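Local structure of aquaporin aqpM (Methanothermobacter marburgensis str. Marburg, 2F2B) at residues A[206-209]-A[210-214]; A[173-176]-A[177-181]; A[229-232]-A[233-237]; A[26-29]-A[30-34]; A[102-105]-A[106-110]. The protein forms a membrane channel that lets water move in both directions down osmotic gradients and also transiently raises glycerol flux. One frame throughout, in Å; residues are numbered along the deposited sequence.

How the contacts relate
The five contacts are short stretches of about two turns on five different helices, and so a worked example of how local side-chain order is repeated through a helical bundle. Along the chain they come as contact 4 (helix 4-33), contact 5 (100-122), contact 2 (175-194), contact 1 (200-214) and contact 3 (224-243). None touches another. Contact 5 lies nearest to contacts 1 and 3, with closest atoms about 6 and 7 Å away, and its helix packs against the two helices that begin within the NPA motifs. Contacts 1 and 2 lie on opposite sides of the chain's centre, their centres 31 Å apart. Contacts 2 and 4 both reach the same neighbouring subunit, tying local turns to the tetramer.

Contact 1: A[206-209]-A[210-214]; sequences PYLN and DMIFA
Leu-208, Asn-209 and their partners Met-211, Ile-212 and Phe-213 meet on two adjacent strips of helix 200-214, in a local contact between residues three and four apart, probably toward the extracellular side. The frame is a run of i to i+4 bonds. Asp-210 N reaches Pro-206 O at 2.8 Å and Phe-213 N reaches Asn-209 O, also at 2.8 Å, with the bonds of Met-211 and Ile-212 between them. Pro-206 has no N-H to give to the preceding turn, and the helix is kinked there.

Leu-208 is the apolar hub. Its CG stands opposite the backbone N (chi1 -179°), which lets CD1 lean up the helix to Met-211 CE at 3.6 Å, where the methionine chain bends back at chi3 (80°). The same Leu-208 CD1 lies 4.0 Å from Ile-212 CD1, the two side chains running side by side in one direction. Beneath them, Ile-212 CG1 rests 3.3 Å from Leu-208 O.

Asn-209 and Phe-213 form a second pair, again pointing the same way, with amide and ring planes only 17° apart. Ile-212 CG2 sits over the centre of the phenyl ring, 3.7 Å above its plane, and so backs one face. Asn-209 also leans on Ser-115 and Phe-116 of helix 100-122, while Tyr-207 OH bonds to Thr-135 O and its ring meets Trp-219 edge-to-face.

The contact thus lies on the pore-forming half-helix that starts at the second NPA motif, a hallmark of the aquaporin fold, packed here on helix 100-122.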
loop_
_atom_site.group_PDB
_atom_site.type_symbol
_atom_site.label_atom_id
_atom_site.label_comp_id
_atom_site.label_asym_id
_atom_site.label_seq_id
_atom_site.Cartn_x
_atom_site.Cartn_y
_atom_site.Cartn_z
ATOM N N PRO A 206 -5.257 18.709 -17.409
ATOM C CA PRO A 206 -5.502 17.716 -18.459
ATOM C C PRO A 206 -6.518 18.210 -19.496
ATOM O O PRO A 206 -6.365 17.956 -20.689
ATOM C CB PRO A 206 -6.005 16.511 -17.671
ATOM C CG PRO A 206 -5.227 16.620 -16.390
ATOM C CD PRO A 206 -5.355 18.093 -16.072
ATOM N N TYR A 207 -7.555 18.908 -19.040
ATOM C CA TYR A 207 -8.571 19.435 -19.956
ATOM C C TYR A 207 -7.926 20.372 -20.974
ATOM O O TYR A 207 -8.178 20.266 -22.175
ATOM C CB TYR A 207 -9.649 20.201 -19.183
ATOM C CG TYR A 207 -10.818 19.360 -18.706
ATOM C CD1 TYR A 207 -10.659 18.010 -18.375
ATOM C CD2 TYR A 207 -12.084 19.927 -18.558
ATOM C CE1 TYR A 207 -11.737 17.251 -17.910
ATOM C CE2 TYR A 207 -13.161 19.184 -18.096
ATOM C CZ TYR A 207 -12.985 17.848 -17.772
ATOM O OH TYR A 207 -14.059 17.121 -17.314
ATOM N N LEU A 208 -7.096 21.289 -20.486
ATOM C CA LEU A 208 -6.423 22.250 -21.356
ATOM C C LEU A 208 -5.526 21.559 -22.379
ATOM O O LEU A 208 -5.623 21.818 -23.583
ATOM C CB LEU A 208 -5.592 23.231 -20.524
ATOM C CG LEU A 208 -4.833 24.316 -21.302
ATOM C CD1 LEU A 208 -5.824 25.149 -22.104
ATOM C CD2 LEU A 208 -4.047 25.199 -20.343
ATOM N N ASN A 209 -4.659 20.671 -21.908
ATOM C CA ASN A 209 -3.759 19.973 -22.809
ATOM C C ASN A 209 -4.467 19.003 -23.756
ATOM O O ASN A 209 -4.036 18.832 -24.899
ATOM C CB ASN A 209 -2.662 19.266 -22.010
ATOM C CG ASN A 209 -1.668 20.249 -21.406
ATOM O OD1 ASN A 209 -1.881 20.790 -20.318
ATOM N ND2 ASN A 209 -0.588 20.503 -22.128
ATOM N N ASP A 210 -5.550 18.376 -23.299
ATOM C CA ASP A 210 -6.297 17.463 -24.161
ATOM C C ASP A 210 -6.904 18.249 -25.318
ATOM O O ASP A 210 -6.969 17.766 -26.451
ATOM C CB ASP A 210 -7.426 16.765 -23.396
ATOM C CG ASP A 210 -6.961 15.519 -22.671
ATOM O OD1 ASP A 210 -5.912 14.966 -23.056
ATOM O OD2 ASP A 210 -7.655 15.083 -21.728
ATOM N N MET A 211 -7.357 19.460 -25.020
ATOM C CA MET A 211 -7.956 20.316 -26.034
ATOM C C MET A 211 -6.921 20.714 -27.082
ATOM O O MET A 211 -7.170 20.618 -28.284
ATOM C CB MET A 211 -8.535 21.571 -25.378
ATOM C CG MET A 211 -8.909 22.671 -26.357
ATOM S SD MET A 211 -9.536 24.137 -25.518
ATOM C CE MET A 211 -8.016 24.912 -24.994
ATOM N N ILE A 212 -5.758 21.149 -26.613
ATOM C CA ILE A 212 -4.680 21.594 -27.491
ATOM C C ILE A 212 -3.969 20.494 -28.273
ATOM O O ILE A 212 -3.633 20.683 -29.444
ATOM C CB ILE A 212 -3.609 22.366 -26.687
ATOM C CG1 ILE A 212 -4.243 23.578 -26.004
ATOM C CG2 ILE A 212 -2.475 22.803 -27.610
ATOM C CD1 ILE A 212 -3.311 24.297 -25.047
ATOM N N PHE A 213 -3.746 19.347 -27.637
ATOM C CA PHE A 213 -3.023 18.256 -28.282
ATOM C C PHE A 213 -3.819 17.018 -28.684
ATOM O O PHE A 213 -3.350 16.217 -29.491
ATOM C CB PHE A 213 -1.848 17.847 -27.389
ATOM C CG PHE A 213 -0.896 18.973 -27.100
ATOM C CD1 PHE A 213 -0.032 19.442 -28.085
ATOM C CD2 PHE A 213 -0.888 19.591 -25.854
ATOM C CE1 PHE A 213 0.827 20.513 -27.833
ATOM C CE2 PHE A 213 -0.037 20.660 -25.591
ATOM C CZ PHE A 213 0.823 21.123 -26.583
ATOM N N ALA A 214 -5.015 16.847 -28.132
ATOM C CA ALA A 214 -5.827 15.685 -28.479
ATOM C C ALA A 214 -7.102 16.095 -29.207
ATOM O O ALA A 214 -7.858 15.243 -29.675
ATOM C CB ALA A 214 -6.176 14.893 -27.224
#

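Contact 2: A[173-176]-A[177-181]; sequences GFAG and IIIGL
Ala-175 O takes the backbone N-H of Ile-179 at 3.0 Å, and the side chain of the same isoleucine folds over it. Ile-179 CG1 lies only 3.1 Å from Ala-175 O, since CG1 is set beside its own backbone N (chi1 -67°), and Ile-179 CD1 extends farther back toward Ala-175 CB at 4.4 Å. One residue earlier Phe-174 O is enclosed in a like manner: Ile-178 N approaches it at 3.1 Å, almost straight in line with the carbonyl, while Ile-178 CG1 and Ile-177 CG2 come alongside. The Ile-177 CG2 can reach Phe-174 O, at 3.4 Å, because Ile-177 turns CG1 away from its backbone N (chi1 -171°) and leaves CG2 between N and C.

All this takes place near one end of transmembrane helix 175-194, at the subunit interface of the aquaporin tetramer and apparently near its axis. Phe-174 meets Phe-174 of two neighbouring subunits edge-to-face, consistent with a closed ring of four phenylalanines. Within the chain, Tyr-71 OH joins Gly-173 O to Ile-177 N, and Ile-179 leans on Ile-161 and Ile-164 of helix 143-166. Phe-174 CB touches Ile-178 CG1 at 4.1 Å, a light apolar contact beside the main-chain bond.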
loop_
_atom_site.group_PDB
_atom_site.type_symbol
_atom_site.label_atom_id
_atom_site.label_comp_id
_atom_site.label_asym_id
_atom_site.label_seq_id
_atom_site.Cartn_x
_atom_site.Cartn_y
_atom_site.Cartn_z
ATOM N N GLY A 173 3.423 15.278 12.115
ATOM C CA GLY A 173 4.108 14.426 11.161
ATOM C C GLY A 173 3.254 13.524 10.290
ATOM O O GLY A 173 3.695 13.121 9.218
ATOM N N PHE A 174 2.039 13.218 10.731
ATOM C CA PHE A 174 1.150 12.324 9.984
ATOM C C PHE A 174 0.357 12.934 8.834
ATOM O O PHE A 174 -0.103 12.209 7.949
ATOM C CB PHE A 174 0.161 11.662 10.948
ATOM C CG PHE A 174 0.769 10.575 11.781
ATOM C CD1 PHE A 174 0.853 9.276 11.292
ATOM C CD2 PHE A 174 1.285 10.854 13.041
ATOM C CE1 PHE A 174 1.447 8.266 12.047
ATOM C CE2 PHE A 174 1.882 9.849 13.802
ATOM C CZ PHE A 174 1.963 8.556 13.304
ATOM N N ALA A 175 0.194 14.251 8.829
ATOM C CA ALA A 175 -0.613 14.898 7.792
ATOM C C ALA A 175 -0.347 14.474 6.349
ATOM O O ALA A 175 -1.268 14.076 5.632
ATOM C CB ALA A 175 -0.499 16.413 7.915
ATOM N N GLY A 176 0.905 14.553 5.918
ATOM C CA GLY A 176 1.221 14.200 4.544
ATOM C C GLY A 176 0.797 12.808 4.110
ATOM O O GLY A 176 0.101 12.648 3.102
ATOM N N ILE A 177 1.202 11.795 4.867
ATOM C CA ILE A 177 0.872 10.432 4.481
ATOM C C ILE A 177 -0.618 10.120 4.588
ATOM O O ILE A 177 -1.172 9.450 3.718
ATOM C CB ILE A 177 1.716 9.391 5.286
ATOM C CG1 ILE A 177 1.505 7.990 4.695
ATOM C CG2 ILE A 177 1.343 9.412 6.762
ATOM C CD1 ILE A 177 1.888 7.886 3.227
ATOM N N ILE A 178 -1.283 10.627 5.622
ATOM C CA ILE A 178 -2.708 10.350 5.765
ATOM C C ILE A 178 -3.527 11.017 4.659
ATOM O O ILE A 178 -4.442 10.407 4.105
ATOM C CB ILE A 178 -3.218 10.797 7.156
ATOM C CG1 ILE A 178 -2.486 9.992 8.241
ATOM C CG2 ILE A 178 -4.727 10.607 7.260
ATOM C CD1 ILE A 178 -2.456 8.472 7.987
ATOM N N ILE A 179 -3.203 12.264 4.332
ATOM C CA ILE A 179 -3.932 12.959 3.279
ATOM C C ILE A 179 -3.731 12.240 1.942
ATOM O O ILE A 179 -4.688 12.022 1.195
ATOM C CB ILE A 179 -3.479 14.437 3.175
ATOM C CG1 ILE A 179 -3.913 15.187 4.440
ATOM C CG2 ILE A 179 -4.092 15.095 1.938
ATOM C CD1 ILE A 179 -3.369 16.608 4.548
ATOM N N GLY A 180 -2.494 11.855 1.648
ATOM C CA GLY A 180 -2.230 11.155 0.403
ATOM C C GLY A 180 -2.958 9.821 0.299
ATOM O O GLY A 180 -3.558 9.510 -0.735
ATOM N N LEU A 181 -2.913 9.020 1.362
ATOM C CA LEU A 181 -3.581 7.724 1.331
ATOM C C LEU A 181 -5.099 7.884 1.262
ATOM O O LEU A 181 -5.787 7.073 0.649
ATOM C CB LEU A 181 -3.182 6.885 2.553
ATOM C CG LEU A 181 -1.701 6.492 2.600
ATOM C CD1 LEU A 181 -1.432 5.662 3.850
ATOM C CD2 LEU A 181 -1.326 5.695 1.339
#

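Contact 3: A[229-232]-A[233-237]; sequences PIVG and AVLAA
Val-231 and Leu-235 supply the closest side-chain meeting of this turn, yet they do so on its outer side. Val-231 CG1 lies 3.7 Å from Leu-235 CD1, the two chains side by side, pointing the same way and one turn apart. The leucine is bent over its own hydrogen bond: with CG beside the backbone N (chi1 -71°), Leu-235 CG comes to 3.1 Å from Val-231 O, the carbonyl that also accepts Leu-235 N at 2.9 Å. Leu-235 is on the surface, where it probably faces lipid. Between this side and the interior, Ile-230 CG2 and Val-234 CG2 barely touch at 4.4 Å.

The inner side is compact because its side chains are small and let other helices come close to the backbone. Ala-233 CB rests 3.3 Å from Pro-229 O and Ala-236 CB 3.4 Å from Gly-232 O, the normal spacing of a helix. Gly-232 and Ala-236, spaced as in a GxxxA pair, leave this part of the helix low, and Phe-155 and Met-158 of helix 143-166 pack on Ala-236. Pro-229 packs on Ala-84 of the first NPA motif, Ile-230 on Ile-87 and Val-234 on Ser-91, all on half-helix 83-91.

A surface ridge, probably toward lipid, thus marks one side of helix 224-243, the last membrane-spanning helix of the aquaporin fold, which packs on both helix 143-166 and the pore-forming half-helix 83-91.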
loop_
_atom_site.group_PDB
_atom_site.type_symbol
_atom_site.label_atom_id
_atom_site.label_comp_id
_atom_site.label_asym_id
_atom_site.label_seq_id
_atom_site.Cartn_x
_atom_site.Cartn_y
_atom_site.Cartn_z
ATOM N N PRO A 229 -16.224 19.712 -5.986
ATOM C CA PRO A 229 -15.159 19.792 -4.981
ATOM C C PRO A 229 -15.307 20.968 -4.017
ATOM O O PRO A 229 -15.129 20.817 -2.808
ATOM C CB PRO A 229 -13.893 19.888 -5.832
ATOM C CG PRO A 229 -14.255 19.064 -7.040
ATOM C CD PRO A 229 -15.658 19.558 -7.338
ATOM N N ILE A 230 -15.636 22.142 -4.540
ATOM C CA ILE A 230 -15.779 23.300 -3.669
ATOM C C ILE A 230 -16.913 23.114 -2.663
ATOM O O ILE A 230 -16.753 23.421 -1.483
ATOM C CB ILE A 230 -15.992 24.594 -4.495
ATOM C CG1 ILE A 230 -14.716 24.903 -5.286
ATOM C CG2 ILE A 230 -16.325 25.760 -3.573
ATOM C CD1 ILE A 230 -14.818 26.118 -6.201
ATOM N N VAL A 231 -18.048 22.594 -3.119
ATOM C CA VAL A 231 -19.180 22.368 -2.223
ATOM C C VAL A 231 -18.821 21.329 -1.161
ATOM O O VAL A 231 -19.083 21.523 0.028
ATOM C CB VAL A 231 -20.422 21.892 -3.005
ATOM C CG1 VAL A 231 -21.501 21.417 -2.041
ATOM C CG2 VAL A 231 -20.950 23.035 -3.873
ATOM N N GLY A 232 -18.224 20.222 -1.592
ATOM C CA GLY A 232 -17.842 19.191 -0.645
ATOM C C GLY A 232 -16.845 19.697 0.382
ATOM O O GLY A 232 -16.967 19.403 1.570
ATOM N N ALA A 233 -15.856 20.464 -0.067
ATOM C CA ALA A 233 -14.840 20.989 0.838
ATOM C C ALA A 233 -15.419 21.952 1.872
ATOM O O ALA A 233 -15.129 21.843 3.061
ATOM C CB ALA A 233 -13.731 21.684 0.043
ATOM N N VAL A 234 -16.233 22.901 1.424
ATOM C CA VAL A 234 -16.817 23.855 2.354
ATOM C C VAL A 234 -17.753 23.152 3.332
ATOM O O VAL A 234 -17.734 23.439 4.527
ATOM C CB VAL A 234 -17.566 24.978 1.603
ATOM C CG1 VAL A 234 -18.303 25.873 2.594
ATOM C CG2 VAL A 234 -16.566 25.808 0.806
ATOM N N LEU A 235 -18.560 22.219 2.832
ATOM C CA LEU A 235 -19.470 21.482 3.704
ATOM C C LEU A 235 -18.693 20.736 4.789
ATOM O O LEU A 235 -19.117 20.692 5.944
ATOM C CB LEU A 235 -20.309 20.484 2.896
ATOM C CG LEU A 235 -21.396 21.058 1.977
ATOM C CD1 LEU A 235 -22.108 19.921 1.251
ATOM C CD2 LEU A 235 -22.394 21.864 2.799
ATOM N N ALA A 236 -17.552 20.158 4.418
ATOM C CA ALA A 236 -16.721 19.418 5.370
ATOM C C ALA A 236 -16.086 20.349 6.397
ATOM O O ALA A 236 -16.047 20.041 7.591
ATOM C CB ALA A 236 -15.625 18.642 4.621
ATOM N N ALA A 237 -15.582 21.485 5.930
ATOM C CA ALA A 237 -14.951 22.452 6.822
ATOM C C ALA A 237 -15.964 22.952 7.850
ATOM O O ALA A 237 -15.666 23.020 9.042
ATOM C CB ALA A 237 -14.390 23.621 6.014
#

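Contact 4: A[26-29]-A[30-34]; sequences AAVT and LMIAS
Ala-26 to Thr-29 meet Leu-30 to Ala-33 in the closing turns of helix 4-33, the first membrane-spanning helix of the aquaporin fold. Main-chain bonds come first. Ala-26, Ala-27 and Val-28 accept the N-H groups of Leu-30, Met-31 and Ile-32, the last pair joined at 2.9 Å between Ile-32 N and Val-28 O. The next bond, from Ala-33 N to Thr-29 O, is weak at an N-H...O angle of 128°, as the helix gives out into the loop that follows.

The second group is carbon over carbonyl oxygen. Met-31 carries CG back beside its own N (chi1 -68°) and sets it 3.1 Å from Ala-27 O, with SD following at 3.7 Å from that same oxygen. Leu-30 makes a looser version, its CG 3.7 Å from Ala-26 O.

Apolar contact between side chains is slight, Val-28 CG1 lying 4.3 Å from Ile-32 CG2. Both residues also pack on a neighbouring subunit, Val-28 on Thr-189 of that chain and Ile-32 on Asn-192 of that chain. Thr-29 spends its hydroxyl one turn back, with OG1 bonded to Ser-25 O, while its side chain also touches Asp-54 and Ile-58.

Ile-32 is turned unlike its neighbours: at chi1 64° its CG1 falls between the backbone N and the carbonyl carbon, which brings that atom to 3.2 Å from Thr-29 O.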
loop_
_atom_site.group_PDB
_atom_site.type_symbol
_atom_site.label_atom_id
_atom_site.label_comp_id
_atom_site.label_asym_id
_atom_site.label_seq_id
_atom_site.Cartn_x
_atom_site.Cartn_y
_atom_site.Cartn_z
ATOM N N ALA A 26 -2.713 7.339 -14.874
ATOM C CA ALA A 26 -3.962 6.938 -15.510
ATOM C C ALA A 26 -3.761 6.853 -17.024
ATOM O O ALA A 26 -4.249 5.928 -17.670
ATOM C CB ALA A 26 -5.070 7.930 -15.179
ATOM N N ALA A 27 -3.044 7.820 -17.586
ATOM C CA ALA A 27 -2.780 7.812 -19.023
ATOM C C ALA A 27 -1.958 6.570 -19.378
ATOM O O ALA A 27 -2.233 5.896 -20.370
ATOM C CB ALA A 27 -2.031 9.081 -19.427
ATOM N N VAL A 28 -0.954 6.262 -18.559
ATOM C CA VAL A 28 -0.113 5.093 -18.800
ATOM C C VAL A 28 -0.926 3.801 -18.772
ATOM O O VAL A 28 -0.718 2.912 -19.595
ATOM C CB VAL A 28 1.026 4.989 -17.755
ATOM C CG1 VAL A 28 1.743 3.653 -17.891
ATOM C CG2 VAL A 28 2.013 6.131 -17.953
ATOM N N THR A 29 -1.855 3.696 -17.826
ATOM C CA THR A 29 -2.688 2.500 -17.717
ATOM C C THR A 29 -3.431 2.254 -19.029
ATOM O O THR A 29 -3.462 1.133 -19.546
ATOM C CB THR A 29 -3.722 2.648 -16.585
ATOM O OG1 THR A 29 -3.044 2.923 -15.354
ATOM C CG2 THR A 29 -4.547 1.372 -16.436
ATOM N N LEU A 30 -4.029 3.311 -19.566
ATOM C CA LEU A 30 -4.775 3.201 -20.814
ATOM C C LEU A 30 -3.850 2.875 -21.983
ATOM O O LEU A 30 -4.235 2.155 -22.909
ATOM C CB LEU A 30 -5.542 4.500 -21.081
ATOM C CG LEU A 30 -6.745 4.744 -20.157
ATOM C CD1 LEU A 30 -7.300 6.147 -20.376
ATOM C CD2 LEU A 30 -7.818 3.694 -20.430
ATOM N N MET A 31 -2.628 3.396 -21.941
ATOM C CA MET A 31 -1.668 3.133 -23.007
ATOM C C MET A 31 -1.224 1.670 -23.034
ATOM O O MET A 31 -1.085 1.082 -24.108
ATOM C CB MET A 31 -0.451 4.050 -22.859
ATOM C CG MET A 31 -0.757 5.521 -23.119
ATOM S SD MET A 31 0.622 6.605 -22.685
ATOM C CE MET A 31 1.684 6.415 -24.136
ATOM N N ILE A 32 -1.006 1.071 -21.865
ATOM C CA ILE A 32 -0.579 -0.325 -21.838
ATOM C C ILE A 32 -1.738 -1.302 -22.015
ATOM O O ILE A 32 -1.521 -2.482 -22.276
ATOM C CB ILE A 32 0.184 -0.682 -20.533
ATOM C CG1 ILE A 32 -0.735 -0.547 -19.320
ATOM C CG2 ILE A 32 1.411 0.209 -20.395
ATOM C CD1 ILE A 32 -0.122 -1.083 -18.031
ATOM N N ALA A 33 -2.967 -0.811 -21.883
ATOM C CA ALA A 33 -4.143 -1.661 -22.046
ATOM C C ALA A 33 -4.742 -1.512 -23.447
ATOM O O ALA A 33 -5.620 -2.281 -23.837
ATOM C CB ALA A 33 -5.192 -1.309 -21.003
ATOM N N SER A 34 -4.263 -0.521 -24.192
ATOM C CA SER A 34 -4.765 -0.259 -25.543
ATOM C C SER A 34 -4.711 -1.505 -26.423
ATOM O O SER A 34 -3.677 -2.167 -26.518
ATOM C CB SER A 34 -3.958 0.867 -26.192
ATOM O OG SER A 34 -4.496 1.215 -27.459
#

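Contact 5: A[102-105]-A[106-110]; sequences PYII and AQLLG
Ile-105, Ile-104 and Gln-107 are among the residues with most surface buried in this turn; the two isoleucines pair alike, the glutamine differently. Ile-105 lies side by side with Leu-109, CG2 to CD1 at 3.8 Å, on the surface. Ile-104 repeats the pairing a step round the helix, its CG2 3.9 Å from Leu-108 CD1. In both isoleucines CG2 is the branch opposite the backbone N, directed up the helix to the next turn, where the leucines bend back to meet it.

Helix 100-122 spans the membrane behind the two pore-forming half-helices of the aquaporin fold. Accordingly Ile-104 and Gln-107 pack on Pro-83 of the first NPA motif, and Gln-107 and Leu-108 on Ala-201 of the second.

Gln-107 is buried and well gripped. Its CG lies 3.0 Å from Tyr-103 O, which also accepts Gln-107 N at 2.9 Å. Beyond CG the chain runs extended, so that the amide passes Tyr-103 at a slant, the ring and amide planes 67° apart and Gln-107 NE2 4.0 Å from Tyr-103 CB. Thr-86 OG1 and Glu-11 OE1 both hydrogen-bond to Gln-107 NE2, fixing the rotation of the amide, and Gln-107 OE1 rests 3.5 Å from Ile-104 CA.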
loop_
_atom_site.group_PDB
_atom_site.type_symbol
_atom_site.label_atom_id
_atom_site.label_comp_id
_atom_site.label_asym_id
_atom_site.label_seq_id
_atom_site.Cartn_x
_atom_site.Cartn_y
_atom_site.Cartn_z
ATOM N N PRO A 102 -4.266 34.260 -5.542
ATOM C CA PRO A 102 -2.865 33.995 -5.886
ATOM C C PRO A 102 -2.562 32.492 -5.856
ATOM O O PRO A 102 -1.924 31.961 -6.766
ATOM C CB PRO A 102 -2.100 34.760 -4.814
ATOM C CG PRO A 102 -2.972 35.958 -4.595
ATOM C CD PRO A 102 -4.363 35.355 -4.557
ATOM N N TYR A 103 -3.024 31.811 -4.812
ATOM C CA TYR A 103 -2.796 30.369 -4.701
ATOM C C TYR A 103 -3.486 29.595 -5.820
ATOM O O TYR A 103 -2.884 28.710 -6.427
ATOM C CB TYR A 103 -3.293 29.835 -3.353
ATOM C CG TYR A 103 -2.232 29.738 -2.280
ATOM C CD1 TYR A 103 -2.230 28.673 -1.379
ATOM C CD2 TYR A 103 -1.247 30.719 -2.144
ATOM C CE1 TYR A 103 -1.279 28.585 -0.368
ATOM C CE2 TYR A 103 -0.291 30.641 -1.136
ATOM C CZ TYR A 103 -0.313 29.572 -0.250
ATOM O OH TYR A 103 0.615 29.493 0.759
ATOM N N ILE A 104 -4.745 29.925 -6.097
ATOM C CA ILE A 104 -5.483 29.220 -7.142
ATOM C C ILE A 104 -4.838 29.392 -8.513
ATOM O O ILE A 104 -4.757 28.439 -9.290
ATOM C CB ILE A 104 -6.967 29.671 -7.183
ATOM C CG1 ILE A 104 -7.663 29.246 -5.885
ATOM C CG2 ILE A 104 -7.675 29.060 -8.392
ATOM C CD1 ILE A 104 -9.150 29.569 -5.834
ATOM N N ILE A 105 -4.372 30.599 -8.820
ATOM C CA ILE A 105 -3.728 30.822 -10.110
ATOM C C ILE A 105 -2.470 29.962 -10.213
ATOM O O ILE A 105 -2.221 29.335 -11.242
ATOM C CB ILE A 105 -3.358 32.311 -10.309
ATOM C CG1 ILE A 105 -4.638 33.133 -10.488
ATOM C CG2 ILE A 105 -2.445 32.472 -11.524
ATOM C CD1 ILE A 105 -4.400 34.626 -10.652
ATOM N N ALA A 106 -1.688 29.923 -9.138
ATOM C CA ALA A 106 -0.464 29.128 -9.120
ATOM C C ALA A 106 -0.788 27.650 -9.324
ATOM O O ALA A 106 -0.065 26.942 -10.023
ATOM C CB ALA A 106 0.274 29.321 -7.793
ATOM N N GLN A 107 -1.877 27.196 -8.708
ATOM C CA GLN A 107 -2.303 25.801 -8.813
ATOM C C GLN A 107 -2.757 25.467 -10.234
ATOM O O GLN A 107 -2.383 24.429 -10.784
ATOM C CB GLN A 107 -3.433 25.526 -7.808
ATOM C CG GLN A 107 -3.008 25.682 -6.341
ATOM C CD GLN A 107 -4.186 25.895 -5.401
ATOM O OE1 GLN A 107 -5.330 26.006 -5.840
ATOM N NE2 GLN A 107 -3.907 25.962 -4.105
ATOM N N LEU A 108 -3.555 26.346 -10.836
ATOM C CA LEU A 108 -4.027 26.114 -12.201
ATOM C C LEU A 108 -2.852 26.052 -13.179
ATOM O O LEU A 108 -2.805 25.189 -14.060
ATOM C CB LEU A 108 -4.999 27.223 -12.620
ATOM C CG LEU A 108 -6.339 27.262 -11.880
ATOM C CD1 LEU A 108 -7.094 28.541 -12.249
ATOM C CD2 LEU A 108 -7.162 26.032 -12.238
ATOM N N LEU A 109 -1.902 26.968 -13.015
ATOM C CA LEU A 109 -0.722 27.015 -13.872
ATOM C C LEU A 109 0.142 25.768 -13.682
ATOM O O LEU A 109 0.623 25.179 -14.650
ATOM C CB LEU A 109 0.103 28.269 -13.564
ATOM C CG LEU A 109 -0.534 29.609 -13.952
ATOM C CD1 LEU A 109 0.351 30.757 -13.478
ATOM C CD2 LEU A 109 -0.727 29.665 -15.461
ATOM N N GLY A 110 0.335 25.369 -12.428
ATOM C CA GLY A 110 1.134 24.187 -12.148
ATOM C C GLY A 110 0.534 22.938 -12.767
ATOM O O GLY A 110 1.251 22.096 -13.312
#